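Local coordinates for 6-phospho-beta-glucosidase BglT (Thermotoga maritima, PDB 1UP7), which hydrolyses cellobiose 6'-phosphate to glucose 6-phosphate and glucose, using NAD+ and a manganese ion as cofactors, at residues I95-V109 and L392-I406. Residues are numbered along the deposited sequence; the frame is centred on the assembly and turned at random.
Sequences IPLKYGLIGQETTGV and LGPDVEDAKDLLEEI. With G6P (6-O-phosphono-alpha-D-glucopyranose), chain J; NAD (nicotinamide-adenine-dinucleotide), chain I.
L402 is a bump on helix 396-409 that enters a hollow lined by I95, Y99, L101 and V109. Its CB lies over one face of the Y99 ring as a CH-pi contact, 4.0 Å from the centroid and 15° off the normal. With CG anti to the backbone N (chi1 172°), CD1 stays over the same face, at the rim by Y99 CE2 (3.5 Å), while CD2 turns away from the ring to fit between L101 CD2 and V109 CG1. Beta-branched V109 also meets I406 CD1 with CG1 (3.5 Å). Tyrosine suits position 99: its flat face takes the leucine and its OH reaches on to the anti lone pair of E405 OE1 (2.7 Å). K98, its chain bent at chi3 and chi4, forms a salt bridge, NZ facing the syn lone pairs of both carboxylate oxygens, 3.0 Å from E405 OE1. Were E405 replaced by an alanine, the K98 charge would probably lose its mate and the Y99 hydroxyl this acceptor. Farther along, L392 presses CD1 against T107 CG2 (3.8 Å), and its carbonyl takes two waters that bridge to I102 and V109. Glycine suits G108, the N-cap of helix 109-131, by its positive phi and because a CB would be tight against L392 CB. Helix and preceding turn pack on the loop's flanks, 95-102 and 107-109; its far end puts E105, bonded to NAD and glucose 6-phosphate, in the active site of this Rossmann-type family 4 glycosidase.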
loop_
_atom_site.group_PDB
_atom_site.type_symbol
_atom_site.label_atom_id
_atom_site.label_comp_id
_atom_site.label_asym_id
_atom_site.label_seq_id
_atom_site.Cartn_x
_atom_site.Cartn_y
_atom_site.Cartn_z
ATOM N N ILE A 95 3.628 38.841 12.796
ATOM C CA ILE A 95 4.050 39.076 11.419
ATOM C C ILE A 95 3.018 38.711 10.325
ATOM O O ILE A 95 2.850 39.519 9.414
ATOM C CB ILE A 95 5.480 38.410 11.167
ATOM C CG1 ILE A 95 6.603 39.289 11.737
ATOM C CG2 ILE A 95 5.726 38.057 9.696
ATOM C CD1 ILE A 95 7.989 38.564 11.888
ATOM N N PRO A 96 2.370 37.530 10.376
ATOM C CA PRO A 96 1.358 37.168 9.371
ATOM C C PRO A 96 0.167 38.103 9.328
ATOM O O PRO A 96 -0.457 38.221 8.273
ATOM C CB PRO A 96 0.910 35.754 9.790
ATOM C CG PRO A 96 2.013 35.219 10.653
ATOM C CD PRO A 96 2.596 36.429 11.335
ATOM N N LEU A 97 -0.114 38.777 10.441
ATOM C CA LEU A 97 -1.341 39.558 10.595
ATOM C C LEU A 97 -1.519 40.624 9.510
ATOM O O LEU A 97 -2.569 40.710 8.905
ATOM C CB LEU A 97 -1.370 40.176 11.982
ATOM C CG LEU A 97 -2.111 39.455 13.116
ATOM C CD1 LEU A 97 -2.449 37.998 12.871
ATOM C CD2 LEU A 97 -1.477 39.674 14.484
ATOM N N LYS A 98 -0.473 41.411 9.242
ATOM C CA LYS A 98 -0.529 42.434 8.194
ATOM C C LYS A 98 -0.871 41.907 6.796
ATOM O O LYS A 98 -1.315 42.664 5.943
ATOM C CB LYS A 98 0.767 43.250 8.128
ATOM C CG LYS A 98 1.954 42.469 7.598
ATOM C CD LYS A 98 3.223 43.320 7.497
ATOM C CE LYS A 98 3.855 43.630 8.850
ATOM N NZ LYS A 98 4.298 42.441 9.575
ATOM N N TYR A 99 -0.656 40.621 6.570
ATOM C CA TYR A 99 -0.978 39.979 5.301
ATOM C C TYR A 99 -2.386 39.426 5.233
ATOM O O TYR A 99 -2.759 38.845 4.221
ATOM C CB TYR A 99 0.015 38.848 5.014
ATOM C CG TYR A 99 1.441 39.296 4.985
ATOM C CD1 TYR A 99 2.031 39.745 3.806
ATOM C CD2 TYR A 99 2.217 39.283 6.150
ATOM C CE1 TYR A 99 3.383 40.151 3.783
ATOM C CE2 TYR A 99 3.544 39.692 6.149
ATOM C CZ TYR A 99 4.124 40.125 4.962
ATOM O OH TYR A 99 5.448 40.538 4.953
ATOM N N GLY A 100 -3.170 39.605 6.295
ATOM C CA GLY A 100 -4.506 39.038 6.388
ATOM C C GLY A 100 -4.480 37.548 6.701
ATOM O O GLY A 100 -5.381 36.816 6.348
ATOM N N LEU A 101 -3.410 37.100 7.340
ATOM C CA LEU A 101 -3.192 35.683 7.601
ATOM C C LEU A 101 -3.296 35.420 9.086
ATOM O O LEU A 101 -2.951 36.297 9.893
ATOM C CB LEU A 101 -1.791 35.307 7.129
ATOM C CG LEU A 101 -1.552 34.743 5.708
ATOM C CD1 LEU A 101 -2.779 34.732 4.732
ATOM C CD2 LEU A 101 -0.270 35.298 5.047
ATOM N N ILE A 102 -3.745 34.216 9.444
ATOM C CA ILE A 102 -3.757 33.769 10.821
ATOM C C ILE A 102 -2.350 33.821 11.418
ATOM O O ILE A 102 -1.378 33.315 10.835
ATOM C CB ILE A 102 -4.303 32.331 10.912
ATOM C CG1 ILE A 102 -5.811 32.299 10.587
ATOM C CG2 ILE A 102 -3.976 31.742 12.315
ATOM C CD1 ILE A 102 -6.580 33.063 11.569
ATOM N N GLY A 103 -2.230 34.483 12.558
ATOM C CA GLY A 103 -0.996 34.418 13.327
ATOM C C GLY A 103 -1.211 33.674 14.634
ATOM O O GLY A 103 -1.946 34.132 15.511
ATOM N N GLN A 104 -0.575 32.521 14.750
ATOM C CA GLN A 104 -0.786 31.618 15.873
ATOM C C GLN A 104 0.491 30.842 16.221
ATOM O O GLN A 104 1.292 30.497 15.352
ATOM C CB GLN A 104 -1.956 30.677 15.559
ATOM C CG GLN A 104 -2.795 30.257 16.798
ATOM C CD GLN A 104 -2.128 29.069 17.509
ATOM O OE1 GLN A 104 -1.417 28.256 16.881
ATOM N NE2 GLN A 104 -2.319 28.990 18.801
ATOM N N GLU A 105 0.690 30.586 17.499
ATOM C CA GLU A 105 1.883 29.879 17.983
ATOM C C GLU A 105 2.277 28.595 17.204
ATOM O O GLU A 105 3.475 28.417 16.876
ATOM C CB GLU A 105 1.740 29.597 19.501
ATOM C CG GLU A 105 2.899 28.783 20.084
ATOM C CD GLU A 105 2.572 28.046 21.375
ATOM O OE1 GLU A 105 1.428 27.531 21.539
ATOM O OE2 GLU A 105 3.480 27.964 22.240
ATOM N N THR A 106 1.296 27.723 16.909
ATOM C CA THR A 106 1.564 26.394 16.341
ATOM C C THR A 106 0.928 26.146 14.988
ATOM O O THR A 106 1.273 25.181 14.334
ATOM C CB THR A 106 1.101 25.280 17.322
ATOM O OG1 THR A 106 -0.350 25.281 17.439
ATOM C CG2 THR A 106 1.510 25.614 18.764
ATOM N N THR A 107 -0.007 26.995 14.583
ATOM C CA THR A 107 -0.849 26.731 13.431
ATOM C C THR A 107 -0.576 27.702 12.304
ATOM O O THR A 107 -0.698 28.892 12.499
ATOM C CB THR A 107 -2.333 26.888 13.838
ATOM O OG1 THR A 107 -2.599 26.047 14.976
ATOM C CG2 THR A 107 -3.219 26.357 12.723
ATOM N N GLY A 108 -0.311 27.197 11.113
ATOM C CA GLY A 108 -0.174 28.049 9.948
ATOM C C GLY A 108 1.203 28.680 9.935
ATOM O O GLY A 108 2.186 28.083 10.394
ATOM N N VAL A 109 1.271 29.907 9.443
ATOM C CA VAL A 109 2.554 30.594 9.187
ATOM C C VAL A 109 3.422 30.697 10.451
ATOM O O VAL A 109 4.623 30.471 10.398
ATOM C CB VAL A 109 2.349 31.979 8.517
ATOM C CG1 VAL A 109 3.724 32.769 8.336
ATOM C CG2 VAL A 109 1.650 31.822 7.171
ATOM N N LEU A 392 -3.384 27.603 5.339
ATOM C CA LEU A 392 -3.507 28.930 5.955
ATOM C C LEU A 392 -2.337 29.843 5.585
ATOM O O LEU A 392 -2.175 30.925 6.170
ATOM C CB LEU A 392 -3.625 28.829 7.480
ATOM C CG LEU A 392 -4.860 28.094 8.055
ATOM C CD1 LEU A 392 -4.640 27.758 9.540
ATOM C CD2 LEU A 392 -6.110 28.928 7.896
ATOM N N GLY A 393 -1.543 29.415 4.593
ATOM C CA GLY A 393 -0.451 30.218 4.081
ATOM C C GLY A 393 -0.845 31.361 3.151
ATOM O O GLY A 393 -2.014 31.593 2.891
ATOM N N PRO A 394 0.147 32.098 2.672
ATOM C CA PRO A 394 -0.076 33.271 1.813
ATOM C C PRO A 394 -0.559 32.925 0.399
ATOM O O PRO A 394 -0.259 31.866 -0.127
ATOM C CB PRO A 394 1.337 33.874 1.717
ATOM C CG PRO A 394 2.243 32.697 1.870
ATOM C CD PRO A 394 1.584 31.873 2.931
ATOM N N ASP A 395 -1.316 33.828 -0.189
ATOM C CA ASP A 395 -1.472 33.887 -1.624
ATOM C C ASP A 395 -0.077 34.166 -2.266
ATOM O O ASP A 395 0.808 34.729 -1.631
ATOM C CB ASP A 395 -2.419 35.041 -1.950
ATOM C CG ASP A 395 -3.891 34.659 -1.890
ATOM O OD1 ASP A 395 -4.241 33.552 -1.468
ATOM O OD2 ASP A 395 -4.807 35.426 -2.270
ATOM N N VAL A 396 0.091 33.769 -3.520
ATOM C CA VAL A 396 1.292 34.054 -4.290
ATOM C C VAL A 396 1.778 35.486 -4.150
ATOM O O VAL A 396 2.967 35.701 -3.901
ATOM C CB VAL A 396 1.086 33.637 -5.764
ATOM C CG1 VAL A 396 2.107 34.316 -6.678
ATOM C CG2 VAL A 396 1.157 32.084 -5.850
ATOM N N GLU A 397 0.860 36.454 -4.245
ATOM C CA GLU A 397 1.223 37.883 -4.161
ATOM C C GLU A 397 1.896 38.282 -2.840
ATOM O O GLU A 397 2.559 39.295 -2.797
ATOM C CB GLU A 397 0.005 38.832 -4.437
ATOM C CG GLU A 397 -1.140 38.721 -3.404
ATOM C CD GLU A 397 -2.276 39.739 -3.583
ATOM O OE1 GLU A 397 -2.014 40.958 -3.439
ATOM O OE2 GLU A 397 -3.453 39.317 -3.812
ATOM N N ASP A 398 1.696 37.533 -1.765
ATOM C CA ASP A 398 2.285 37.898 -0.481
ATOM C C ASP A 398 3.425 36.999 -0.048
ATOM O O ASP A 398 4.103 37.310 0.931
ATOM C CB ASP A 398 1.259 37.855 0.647
ATOM C CG ASP A 398 0.123 38.835 0.451
ATOM O OD1 ASP A 398 0.388 40.028 0.238
ATOM O OD2 ASP A 398 -1.079 38.487 0.508
ATOM N N ALA A 399 3.603 35.861 -0.721
ATOM C CA ALA A 399 4.502 34.827 -0.207
ATOM C C ALA A 399 5.957 35.292 -0.058
ATOM O O ALA A 399 6.595 35.026 0.951
ATOM C CB ALA A 399 4.377 33.510 -1.009
ATOM N N LYS A 400 6.459 36.030 -1.034
ATOM C CA LYS A 400 7.846 36.458 -0.977
ATOM C C LYS A 400 8.137 37.433 0.129
ATOM O O LYS A 400 9.126 37.252 0.858
ATOM C CB LYS A 400 8.281 37.068 -2.309
ATOM C CG LYS A 400 9.261 36.211 -3.015
ATOM C CD LYS A 400 9.371 36.667 -4.442
ATOM C CE LYS A 400 10.816 36.622 -4.882
ATOM N NZ LYS A 400 11.703 36.625 -3.695
ATOM N N ASP A 401 7.326 38.481 0.231
ATOM C CA ASP A 401 7.538 39.471 1.282
ATOM C C ASP A 401 7.385 38.817 2.653
ATOM O O ASP A 401 8.174 39.090 3.548
ATOM C CB ASP A 401 6.583 40.665 1.138
ATOM C CG ASP A 401 6.937 41.560 -0.025
ATOM O OD1 ASP A 401 8.109 41.588 -0.422
ATOM O OD2 ASP A 401 6.105 42.283 -0.605
ATOM N N LEU A 402 6.387 37.957 2.801
ATOM C CA LEU A 402 6.161 37.283 4.081
ATOM C C LEU A 402 7.399 36.456 4.494
ATOM O O LEU A 402 7.892 36.575 5.647
ATOM C CB LEU A 402 4.894 36.388 4.048
ATOM C CG LEU A 402 4.642 35.481 5.252
ATOM C CD1 LEU A 402 4.498 36.321 6.507
ATOM C CD2 LEU A 402 3.402 34.563 5.030
ATOM N N LEU A 403 7.893 35.627 3.562
ATOM C CA LEU A 403 9.085 34.813 3.836
ATOM C C LEU A 403 10.283 35.664 4.248
ATOM O O LEU A 403 10.993 35.320 5.180
ATOM C CB LEU A 403 9.462 33.875 2.669
ATOM C CG LEU A 403 10.688 32.925 2.918
ATOM C CD1 LEU A 403 10.560 31.959 4.117
ATOM C CD2 LEU A 403 11.085 32.126 1.695
ATOM N N GLU A 404 10.472 36.791 3.569
ATOM C CA GLU A 404 11.568 37.704 3.864
ATOM C C GLU A 404 11.466 38.247 5.263
ATOM O O GLU A 404 12.471 38.305 5.955
ATOM C CB GLU A 404 11.584 38.867 2.874
ATOM C CG GLU A 404 12.728 38.798 1.900
ATOM C CD GLU A 404 12.268 38.539 0.477
ATOM O OE1 GLU A 404 11.909 39.544 -0.242
ATOM O OE2 GLU A 404 12.286 37.324 0.095
ATOM N N GLU A 405 10.260 38.649 5.673
ATOM C CA GLU A 405 10.030 39.138 7.025
ATOM C C GLU A 405 10.357 38.067 8.063
ATOM O O GLU A 405 11.037 38.335 9.068
ATOM C CB GLU A 405 8.592 39.574 7.193
ATOM C CG GLU A 405 8.453 41.074 7.280
ATOM C CD GLU A 405 7.208 41.484 8.035
ATOM O OE1 GLU A 405 6.115 41.250 7.512
ATOM O OE2 GLU A 405 7.331 42.035 9.135
ATOM N N ILE A 406 9.880 36.851 7.808
ATOM C CA ILE A 406 10.107 35.740 8.710
ATOM C C ILE A 406 11.617 35.436 8.836
ATOM O O ILE A 406 12.126 35.237 9.950
ATOM C CB ILE A 406 9.377 34.472 8.226
ATOM C CG1 ILE A 406 7.851 34.581 8.406
ATOM C CG2 ILE A 406 9.970 33.204 8.911
ATOM C CD1 ILE A 406 7.099 33.503 7.572
HETATM C C1 G6P J . -3.016 24.339 24.459
HETATM C C2 G6P J . -2.199 23.568 23.385
HETATM C C3 G6P J . -0.704 23.747 23.646
HETATM C C4 G6P J . -0.401 25.233 23.539
HETATM C C5 G6P J . -1.177 25.963 24.652
HETATM C C6 G6P J . -0.947 27.466 24.563
HETATM O O1 G6P J . -4.443 24.288 24.273
HETATM O O2 G6P J . -2.486 22.171 23.344
HETATM O O3 G6P J . 0.114 22.972 22.763
HETATM O O4 G6P J . 1.008 25.465 23.576
HETATM O O5 G6P J . -2.604 25.722 24.554
HETATM O O6 G6P J . -0.998 28.067 25.848
HETATM P P G6P J . -0.224 29.448 26.142
HETATM O O1P G6P J . -0.329 29.674 27.632
HETATM O O2P G6P J . -0.796 30.671 25.440
HETATM O O3P G6P J . 1.209 29.247 25.737
HETATM P PA NAD I . 9.112 29.126 27.752
HETATM O O1A NAD I . 9.305 30.372 26.986
HETATM O O2A NAD I . 8.952 29.300 29.278
HETATM O O5B NAD I . 10.424 28.237 27.415
HETATM C C5B NAD I . 10.818 27.214 28.292
HETATM C C4B NAD I . 12.303 27.331 28.607
HETATM O O4B NAD I . 13.085 26.954 27.476
HETATM C C3B NAD I . 12.773 28.725 29.005
HETATM O O3B NAD I . 13.257 28.657 30.338
HETATM C C2B NAD I . 13.900 29.053 28.023
HETATM O O2B NAD I . 14.979 29.718 28.645
HETATM C C1B NAD I . 14.325 27.657 27.603
HETATM N N9A NAD I . 15.038 27.576 26.332
HETATM C C8A NAD I . 14.889 28.327 25.181
HETATM N N7A NAD I . 15.760 27.825 24.278
HETATM C C5A NAD I . 16.408 26.764 24.791
HETATM C C6A NAD I . 17.393 25.910 24.312
HETATM N N6A NAD I . 17.889 26.033 23.085
HETATM N N1A NAD I . 17.878 24.904 25.139
HETATM C C2A NAD I . 17.400 24.765 26.431
HETATM N N3A NAD I . 16.447 25.635 26.903
HETATM C C4A NAD I . 15.969 26.610 26.096
HETATM O O3 NAD I . 7.812 28.421 27.117
HETATM P PN NAD I . 6.849 27.319 27.767
HETATM O O1N NAD I . 5.521 27.982 27.770
HETATM O O2N NAD I . 7.369 26.727 28.981
HETATM O O5D NAD I . 6.865 26.118 26.711
HETATM C C5D NAD I . 8.036 25.569 26.133
HETATM C C4D NAD I . 7.622 24.787 24.876
HETATM O O4D NAD I . 6.730 23.710 25.162
HETATM C C3D NAD I . 6.890 25.664 23.871
HETATM O O3D NAD I . 7.374 25.283 22.619
HETATM C C2D NAD I . 5.419 25.291 24.025
HETATM O O2D NAD I . 4.632 25.453 22.857
HETATM C C1D NAD I . 5.454 23.867 24.532
HETATM N N1N NAD I . 4.503 23.698 25.635
HETATM C C2N NAD I . 5.036 23.161 26.785
HETATM C C3N NAD I . 4.263 22.944 27.899
HETATM C C7N NAD I . 4.918 22.369 29.133
HETATM O O7N NAD I . 4.331 21.333 29.898
HETATM N N7N NAD I . 6.112 22.863 29.498
HETATM C C4N NAD I . 2.911 23.291 27.823
HETATM C C5N NAD I . 2.345 23.836 26.653
HETATM C C6N NAD I . 3.169 24.038 25.545
HETATM O O HOH W 1 -4.306 32.430 7.345
HETATM O O HOH W 2 -1.192 31.202 8.857
#